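Long-range contact in sniffer CG10964-PA (Drosophila melanogaster, PDB 1SNY), which is probably an NADPH-dependent carbonyl reductase of the short-chain dehydrogenase/reductase family, binding NADP in a Rossmann fold: residues A[94-108]-A[141-155]. Numbering follows the deposited sequence.
Sequences IEGVTKDQGLNVLFN and LAKACLPLLKKAAKA
In the Rossmann fold of this short-chain dehydrogenase/reductase, helix 124-155 packs on central strand 105-108 and on the end of helix 87-98 that leads into it, with Leu148 wedged against both Ile94 and Leu103. Leu148 CD1 lies a tight 3.4 Å from Ile94 CG2, while Leu148 CD2 reaches Glu95 CA and Thr98 OG1. Leu148 O grips the connecting loop: Leu103 N donates to it at 3.0 Å from above the carbonyl plane, and the helical Ala152 N comes from the opposite face. Gly102, at positive phi, lies close against the helix, its CA 4.3 Å from Ala152 CA, and makes a CA-H...O contact with Leu148 O. At the surface, Lys151, extended beyond CG, crosses Glu95 at about a right angle and forms a salt bridge, NZ to OE2, modelled at a doubtfully short 2.5 Å. A leucine in place of Glu95 would probably leave the Lys151 ammonium without this carboxylate and free to swing. At the end nearer the bound NADP, Asn108 ND2 bonds to Asn170 OD1 on strand 167-171. Leu106, its CG anti to the backbone N (chi1 161°), splays its methyls over the helix, CD1 3.7 Å from Leu141 CD2 and CD2 3.5 Å from Ala142 CA.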
ATOM      1  N   ILE A  94     -13.845  26.274  -1.485  1.00 31.95           N
ATOM      2  CA  ILE A  94     -12.778  26.586  -2.420  1.00 31.48           C
ATOM      3  C   ILE A  94     -13.349  27.166  -3.708  1.00 33.04           C
ATOM      4  O   ILE A  94     -12.957  28.252  -4.135  1.00 34.64           O
ATOM      5  CB  ILE A  94     -11.939  25.330  -2.758  1.00 29.82           C
ATOM      6  CG1 ILE A  94     -11.205  24.850  -1.504  1.00 30.67           C
ATOM      7  CG2 ILE A  94     -10.939  25.646  -3.868  1.00 25.09           C
ATOM      8  CD1 ILE A  94     -10.405  23.569  -1.700  1.00 29.39           C
ATOM      9  N   GLU A  95     -14.286  26.446  -4.316  1.00 34.99           N
ATOM     10  CA  GLU A  95     -14.892  26.885  -5.566  1.00 38.43           C
ATOM     11  C   GLU A  95     -15.480  28.293  -5.458  1.00 39.02           C
ATOM     12  O   GLU A  95     -15.391  29.083  -6.396  1.00 38.86           O
ATOM     13  CB  GLU A  95     -15.976  25.896  -6.002  1.00 40.62           C
ATOM     14  CG  GLU A  95     -16.484  26.123  -7.419  1.00 45.56           C
ATOM     15  CD  GLU A  95     -17.405  25.015  -7.894  1.00 48.24           C
ATOM     16  OE1 GLU A  95     -18.462  24.800  -7.259  1.00 51.82           O
ATOM     17  OE2 GLU A  95     -17.072  24.357  -8.903  1.00 49.13           O
ATOM     18  N   GLY A  96     -16.076  28.603  -4.311  1.00 39.84           N
ATOM     19  CA  GLY A  96     -16.658  29.917  -4.126  1.00 40.33           C
ATOM     20  C   GLY A  96     -15.619  31.014  -4.259  1.00 41.81           C
ATOM     21  O   GLY A  96     -15.905  32.101  -4.768  1.00 42.91           O
ATOM     22  N   VAL A  97     -14.402  30.723  -3.814  1.00 41.02           N
ATOM     23  CA  VAL A  97     -13.320  31.692  -3.869  1.00 40.25           C
ATOM     24  C   VAL A  97     -12.606  31.728  -5.218  1.00 40.51           C
ATOM     25  O   VAL A  97     -12.403  32.802  -5.787  1.00 39.74           O
ATOM     26  CB  VAL A  97     -12.280  31.414  -2.757  1.00 40.65           C
ATOM     27  CG1 VAL A  97     -11.139  32.412  -2.840  1.00 41.15           C
ATOM     28  CG2 VAL A  97     -12.949  31.491  -1.393  1.00 40.94           C
ATOM     29  N   THR A  98     -12.234  30.560  -5.733  1.00 40.19           N
ATOM     30  CA  THR A  98     -11.520  30.481  -7.006  1.00 40.04           C
ATOM     31  C   THR A  98     -12.422  30.601  -8.230  1.00 41.74           C
ATOM     32  O   THR A  98     -12.041  31.207  -9.230  1.00 42.23           O
ATOM     33  CB  THR A  98     -10.736  29.164  -7.120  1.00 38.82           C
ATOM     34  OG1 THR A  98     -11.649  28.062  -7.106  1.00 36.70           O
ATOM     35  CG2 THR A  98      -9.761  29.026  -5.959  1.00 38.39           C
ATOM     36  N   LYS A  99     -13.607  30.007  -8.152  1.00 43.18           N
ATOM     37  CA  LYS A  99     -14.571  30.048  -9.250  1.00 44.96           C
ATOM     38  C   LYS A  99     -14.053  29.392 -10.530  1.00 44.12           C
ATOM     39  O   LYS A  99     -13.518  28.284 -10.499  1.00 45.82           O
ATOM     40  CB  LYS A  99     -14.975  31.499  -9.530  1.00 46.46           C
ATOM     41  CG  LYS A  99     -15.495  32.233  -8.301  1.00 49.60           C
ATOM     42  CD  LYS A  99     -15.786  33.694  -8.602  1.00 52.08           C
ATOM     43  CE  LYS A  99     -16.138  34.461  -7.337  1.00 52.92           C
ATOM     44  NZ  LYS A  99     -16.446  35.892  -7.625  1.00 54.29           N
ATOM     45  N   ASP A 100     -14.208  30.088 -11.652  1.00 44.01           N
ATOM     46  CA  ASP A 100     -13.791  29.577 -12.956  1.00 42.53           C
ATOM     47  C   ASP A 100     -12.295  29.343 -13.123  1.00 40.06           C
ATOM     48  O   ASP A 100     -11.861  28.864 -14.166  1.00 39.76           O
ATOM     49  CB  ASP A 100     -14.267  30.519 -14.062  1.00 46.05           C
ATOM     50  CG  ASP A 100     -13.647  31.894 -13.952  1.00 48.72           C
ATOM     51  OD1 ASP A 100     -13.877  32.570 -12.924  1.00 51.20           O
ATOM     52  OD2 ASP A 100     -12.922  32.294 -14.887  1.00 50.96           O
ATOM     53  N   GLN A 101     -11.499  29.693 -12.119  1.00 37.25           N
ATOM     54  CA  GLN A 101     -10.064  29.467 -12.222  1.00 35.48           C
ATOM     55  C   GLN A 101      -9.657  28.125 -11.623  1.00 32.57           C
ATOM     56  O   GLN A 101      -8.522  27.688 -11.800  1.00 33.26           O
ATOM     57  CB  GLN A 101      -9.286  30.599 -11.550  1.00 36.38           C
ATOM     58  CG  GLN A 101      -9.300  31.883 -12.359  1.00 40.17           C
ATOM     59  CD  GLN A 101      -8.906  31.647 -13.811  1.00 41.66           C
ATOM     60  OE1 GLN A 101      -7.766  31.289 -14.109  1.00 44.05           O
ATOM     61  NE2 GLN A 101      -9.857  31.835 -14.718  1.00 41.63           N
ATOM     62  N   GLY A 102     -10.589  27.481 -10.921  1.00 28.31           N
ATOM     63  CA  GLY A 102     -10.325  26.189 -10.308  1.00 26.43           C
ATOM     64  C   GLY A 102      -9.200  26.192  -9.285  1.00 26.03           C
ATOM     65  O   GLY A 102      -8.818  27.242  -8.762  1.00 25.51           O
ATOM     66  N   LEU A 103      -8.666  25.007  -9.001  1.00 23.69           N
ATOM     67  CA  LEU A 103      -7.577  24.850  -8.042  1.00 22.50           C
ATOM     68  C   LEU A 103      -6.366  24.330  -8.804  1.00 22.38           C
ATOM     69  O   LEU A 103      -6.437  23.270  -9.421  1.00 21.46           O
ATOM     70  CB  LEU A 103      -7.959  23.831  -6.978  1.00 21.02           C
ATOM     71  CG  LEU A 103      -6.909  23.531  -5.907  1.00 21.63           C
ATOM     72  CD1 LEU A 103      -6.748  24.745  -5.009  1.00 22.01           C
ATOM     73  CD2 LEU A 103      -7.336  22.302  -5.097  1.00 23.54           C
ATOM     74  N   ASN A 104      -5.260  25.062  -8.771  1.00 21.54           N
ATOM     75  CA  ASN A 104      -4.077  24.602  -9.487  1.00 21.06           C
ATOM     76  C   ASN A 104      -3.359  23.447  -8.822  1.00 21.79           C
ATOM     77  O   ASN A 104      -2.868  22.551  -9.503  1.00 21.99           O
ATOM     78  CB  ASN A 104      -3.069  25.734  -9.670  1.00 21.62           C
ATOM     79  CG  ASN A 104      -3.639  26.886 -10.446  1.00 24.35           C
ATOM     80  OD1 ASN A 104      -3.918  27.948  -9.884  1.00 25.65           O
ATOM     81  ND2 ASN A 104      -3.833  26.686 -11.750  1.00 21.65           N
ATOM     82  N   VAL A 105      -3.280  23.454  -7.494  1.00 21.63           N
ATOM     83  CA  VAL A 105      -2.545  22.387  -6.828  1.00 20.66           C
ATOM     84  C   VAL A 105      -3.150  21.840  -5.563  1.00 20.57           C
ATOM     85  O   VAL A 105      -3.582  22.595  -4.690  1.00 21.25           O
ATOM     86  CB  VAL A 105      -1.094  22.841  -6.479  1.00 22.82           C
ATOM     87  CG1 VAL A 105      -0.355  21.731  -5.739  1.00 23.79           C
ATOM     88  CG2 VAL A 105      -0.341  23.231  -7.757  1.00 20.92           C
ATOM     89  N   LEU A 106      -3.188  20.513  -5.478  1.00 18.69           N
ATOM     90  CA  LEU A 106      -3.662  19.840  -4.283  1.00 19.00           C
ATOM     91  C   LEU A 106      -2.391  19.235  -3.729  1.00 19.81           C
ATOM     92  O   LEU A 106      -1.750  18.414  -4.394  1.00 20.32           O
ATOM     93  CB  LEU A 106      -4.664  18.722  -4.605  1.00 16.46           C
ATOM     94  CG  LEU A 106      -4.858  17.684  -3.483  1.00 19.65           C
ATOM     95  CD1 LEU A 106      -5.419  18.363  -2.237  1.00 19.36           C
ATOM     96  CD2 LEU A 106      -5.785  16.568  -3.952  1.00 16.28           C
ATOM     97  N   PHE A 107      -2.011  19.654  -2.528  1.00 19.81           N
ATOM     98  CA  PHE A 107      -0.809  19.126  -1.912  1.00 22.23           C
ATOM     99  C   PHE A 107      -1.182  18.331  -0.670  1.00 22.03           C
ATOM    100  O   PHE A 107      -1.379  18.905   0.406  1.00 23.22           O
ATOM    101  CB  PHE A 107       0.151  20.268  -1.559  1.00 23.88           C
ATOM    102  CG  PHE A 107       1.583  19.831  -1.375  1.00 27.44           C
ATOM    103  CD1 PHE A 107       2.627  20.704  -1.666  1.00 29.13           C
ATOM    104  CD2 PHE A 107       1.889  18.555  -0.911  1.00 26.31           C
ATOM    105  CE1 PHE A 107       3.952  20.314  -1.500  1.00 29.79           C
ATOM    106  CE2 PHE A 107       3.216  18.153  -0.740  1.00 28.69           C
ATOM    107  CZ  PHE A 107       4.246  19.032  -1.035  1.00 29.10           C
ATOM    108  N   ASN A 108      -1.308  17.013  -0.849  1.00 20.50           N
ATOM    109  CA  ASN A 108      -1.635  16.079   0.225  1.00 21.19           C
ATOM    110  C   ASN A 108      -0.414  15.966   1.124  1.00 23.14           C
ATOM    111  O   ASN A 108       0.522  15.228   0.815  1.00 23.11           O
ATOM    112  CB  ASN A 108      -1.965  14.690  -0.351  1.00 20.06           C
ATOM    113  CG  ASN A 108      -3.384  14.591  -0.874  1.00 25.68           C
ATOM    114  OD1 ASN A 108      -4.331  14.952  -0.182  1.00 25.51           O
ATOM    115  ND2 ASN A 108      -3.540  14.080  -2.095  1.00 22.47           N
ATOM    116  N   LEU A 141      -9.462  12.847  -1.192  1.00 16.57           N
ATOM    117  CA  LEU A 141      -9.390  14.294  -1.361  1.00 19.11           C
ATOM    118  C   LEU A 141      -9.103  14.590  -2.831  1.00 20.02           C
ATOM    119  O   LEU A 141      -9.625  15.551  -3.392  1.00 20.29           O
ATOM    120  CB  LEU A 141      -8.296  14.908  -0.474  1.00 19.37           C
ATOM    121  CG  LEU A 141      -8.274  16.444  -0.458  1.00 21.64           C
ATOM    122  CD1 LEU A 141      -9.680  16.981  -0.179  1.00 24.10           C
ATOM    123  CD2 LEU A 141      -7.308  16.945   0.600  1.00 21.45           C
ATOM    124  N   ALA A 142      -8.270  13.758  -3.456  1.00 21.28           N
ATOM    125  CA  ALA A 142      -7.953  13.947  -4.867  1.00 21.64           C
ATOM    126  C   ALA A 142      -9.265  13.861  -5.631  1.00 23.12           C
ATOM    127  O   ALA A 142      -9.560  14.701  -6.478  1.00 22.51           O
ATOM    128  CB  ALA A 142      -6.983  12.861  -5.348  1.00 22.94           C
ATOM    129  N   LYS A 143     -10.057  12.843  -5.301  1.00 23.39           N
ATOM    130  CA  LYS A 143     -11.354  12.623  -5.938  1.00 23.38           C
ATOM    131  C   LYS A 143     -12.239  13.862  -5.845  1.00 21.87           C
ATOM    132  O   LYS A 143     -12.791  14.327  -6.852  1.00 20.61           O
ATOM    133  CB  LYS A 143     -12.073  11.432  -5.280  1.00 22.10           C
ATOM    134  CG  LYS A 143     -13.518  11.234  -5.758  1.00 26.63           C
ATOM    135  CD  LYS A 143     -14.258  10.170  -4.944  1.00 26.32           C
ATOM    136  CE  LYS A 143     -15.708  10.054  -5.400  1.00 30.08           C
ATOM    137  NZ  LYS A 143     -16.467   9.007  -4.659  1.00 28.98           N
ATOM    138  N   ALA A 144     -12.363  14.396  -4.636  1.00 23.64           N
ATOM    139  CA  ALA A 144     -13.198  15.566  -4.392  1.00 23.80           C
ATOM    140  C   ALA A 144     -12.726  16.816  -5.125  1.00 24.32           C
ATOM    141  O   ALA A 144     -13.535  17.586  -5.632  1.00 22.16           O
ATOM    142  CB  ALA A 144     -13.273  15.844  -2.895  1.00 24.57           C
ATOM    143  N   CYS A 145     -11.415  17.012  -5.185  1.00 22.82           N
ATOM    144  CA  CYS A 145     -10.846  18.178  -5.846  1.00 23.70           C
ATOM    145  C   CYS A 145     -10.779  18.068  -7.358  1.00 24.05           C
ATOM    146  O   CYS A 145     -10.479  19.051  -8.033  1.00 25.48           O
ATOM    147  CB  CYS A 145      -9.433  18.440  -5.318  1.00 22.38           C
ATOM    148  SG  CYS A 145      -9.342  18.932  -3.590  1.00 24.36           S
ATOM    149  N   LEU A 146     -11.060  16.887  -7.898  1.00 25.17           N
ATOM    150  CA  LEU A 146     -10.971  16.692  -9.345  1.00 25.12           C
ATOM    151  C   LEU A 146     -11.678  17.763 -10.186  1.00 23.89           C
ATOM    152  O   LEU A 146     -11.103  18.288 -11.140  1.00 21.42           O
ATOM    153  CB  LEU A 146     -11.474  15.294  -9.727  1.00 26.64           C
ATOM    154  CG  LEU A 146     -10.670  14.633 -10.859  1.00 30.97           C
ATOM    155  CD1 LEU A 146      -9.175  14.661 -10.523  1.00 30.18           C
ATOM    156  CD2 LEU A 146     -11.123  13.196 -11.049  1.00 30.31           C
ATOM    157  N   PRO A 147     -12.934  18.105  -9.847  1.00 24.80           N
ATOM    158  CA  PRO A 147     -13.620  19.131 -10.641  1.00 25.40           C
ATOM    159  C   PRO A 147     -12.836  20.443 -10.678  1.00 24.50           C
ATOM    160  O   PRO A 147     -12.678  21.056 -11.741  1.00 27.74           O
ATOM    161  CB  PRO A 147     -14.969  19.265  -9.932  1.00 25.90           C
ATOM    162  CG  PRO A 147     -15.217  17.861  -9.445  1.00 25.33           C
ATOM    163  CD  PRO A 147     -13.860  17.476  -8.887  1.00 25.62           C
ATOM    164  N   LEU A 148     -12.341  20.863  -9.518  1.00 23.42           N
ATOM    165  CA  LEU A 148     -11.565  22.095  -9.407  1.00 22.88           C
ATOM    166  C   LEU A 148     -10.240  22.005 -10.167  1.00 22.40           C
ATOM    167  O   LEU A 148      -9.815  22.968 -10.808  1.00 20.99           O
ATOM    168  CB  LEU A 148     -11.276  22.404  -7.938  1.00 24.93           C
ATOM    169  CG  LEU A 148     -12.445  23.000  -7.139  1.00 26.04           C
ATOM    170  CD1 LEU A 148     -12.142  22.975  -5.662  1.00 26.35           C
ATOM    171  CD2 LEU A 148     -12.694  24.420  -7.607  1.00 28.13           C
ATOM    172  N   LEU A 149      -9.584  20.854 -10.078  1.00 21.87           N
ATOM    173  CA  LEU A 149      -8.302  20.653 -10.751  1.00 19.89           C
ATOM    174  C   LEU A 149      -8.462  20.662 -12.268  1.00 20.56           C
ATOM    175  O   LEU A 149      -7.595  21.153 -12.994  1.00 22.42           O
ATOM    176  CB  LEU A 149      -7.660  19.333 -10.285  1.00 17.05           C
ATOM    177  CG  LEU A 149      -7.117  19.287  -8.847  1.00 15.09           C
ATOM    178  CD1 LEU A 149      -6.833  17.848  -8.460  1.00 19.02           C
ATOM    179  CD2 LEU A 149      -5.843  20.149  -8.731  1.00 16.35           C
ATOM    180  N   LYS A 150      -9.573  20.120 -12.751  1.00 20.81           N
ATOM    181  CA  LYS A 150      -9.820  20.081 -14.183  1.00 23.40           C
ATOM    182  C   LYS A 150     -10.153  21.467 -14.714  1.00 24.22           C
ATOM    183  O   LYS A 150      -9.785  21.807 -15.840  1.00 24.54           O
ATOM    184  CB  LYS A 150     -10.956  19.107 -14.506  1.00 22.32           C
ATOM    185  CG  LYS A 150     -10.582  17.660 -14.283  1.00 25.77           C
ATOM    186  CD  LYS A 150     -11.760  16.734 -14.535  1.00 27.77           C
ATOM    187  CE  LYS A 150     -11.369  15.273 -14.331  1.00 28.43           C
ATOM    188  NZ  LYS A 150     -12.558  14.378 -14.411  1.00 32.32           N
ATOM    189  N   LYS A 151     -10.856  22.265 -13.913  1.00 24.35           N
ATOM    190  CA  LYS A 151     -11.193  23.617 -14.347  1.00 26.69           C
ATOM    191  C   LYS A 151      -9.905  24.419 -14.483  1.00 26.55           C
ATOM    192  O   LYS A 151      -9.727  25.171 -15.444  1.00 28.02           O
ATOM    193  CB  LYS A 151     -12.121  24.298 -13.338  1.00 29.42           C
ATOM    194  CG  LYS A 151     -13.521  23.719 -13.313  1.00 34.10           C
ATOM    195  CD  LYS A 151     -14.415  24.461 -12.336  1.00 37.73           C
ATOM    196  CE  LYS A 151     -15.811  23.864 -12.323  1.00 39.17           C
ATOM    197  NZ  LYS A 151     -16.691  24.559 -11.347  1.00 41.93           N
ATOM    198  N   ALA A 152      -9.000  24.244 -13.521  1.00 25.02           N
ATOM    199  CA  ALA A 152      -7.729  24.956 -13.538  1.00 25.73           C
ATOM    200  C   ALA A 152      -6.897  24.480 -14.717  1.00 25.76           C
ATOM    201  O   ALA A 152      -6.243  25.282 -15.382  1.00 26.10           O
ATOM    202  CB  ALA A 152      -6.972  24.724 -12.238  1.00 23.24           C
ATOM    203  N   ALA A 153      -6.932  23.176 -14.976  1.00 26.45           N
ATOM    204  CA  ALA A 153      -6.175  22.600 -16.087  1.00 27.28           C
ATOM    205  C   ALA A 153      -6.684  23.143 -17.413  1.00 29.14           C
ATOM    206  O   ALA A 153      -5.901  23.405 -18.326  1.00 30.11           O
ATOM    207  CB  ALA A 153      -6.287  21.080 -16.071  1.00 27.86           C
ATOM    208  N   LYS A 154      -7.998  23.309 -17.514  1.00 30.57           N
ATOM    209  CA  LYS A 154      -8.611  23.828 -18.733  1.00 33.24           C
ATOM    210  C   LYS A 154      -8.318  25.320 -18.878  1.00 33.36           C
ATOM    211  O   LYS A 154      -7.961  25.794 -19.960  1.00 34.45           O
ATOM    212  CB  LYS A 154     -10.126  23.595 -18.698  1.00 33.75           C
ATOM    213  CG  LYS A 154     -10.890  24.171 -19.887  1.00 36.55           C
ATOM    214  CD  LYS A 154     -10.440  23.559 -21.205  1.00 39.82           C
ATOM    215  CE  LYS A 154     -11.249  24.110 -22.378  1.00 40.51           C
ATOM    216  NZ  LYS A 154     -10.794  23.547 -23.685  1.00 41.61           N
ATOM    217  N   ALA A 155      -8.457  26.055 -17.779  1.00 32.69           N
ATOM    218  CA  ALA A 155      -8.216  27.492 -17.787  1.00 33.77           C
ATOM    219  C   ALA A 155      -6.794  27.818 -18.210  1.00 34.50           C
ATOM    220  O   ALA A 155      -6.524  28.909 -18.701  1.00 34.43           O
ATOM    221  CB  ALA A 155      -8.496  28.074 -16.405  1.00 32.85           C
TER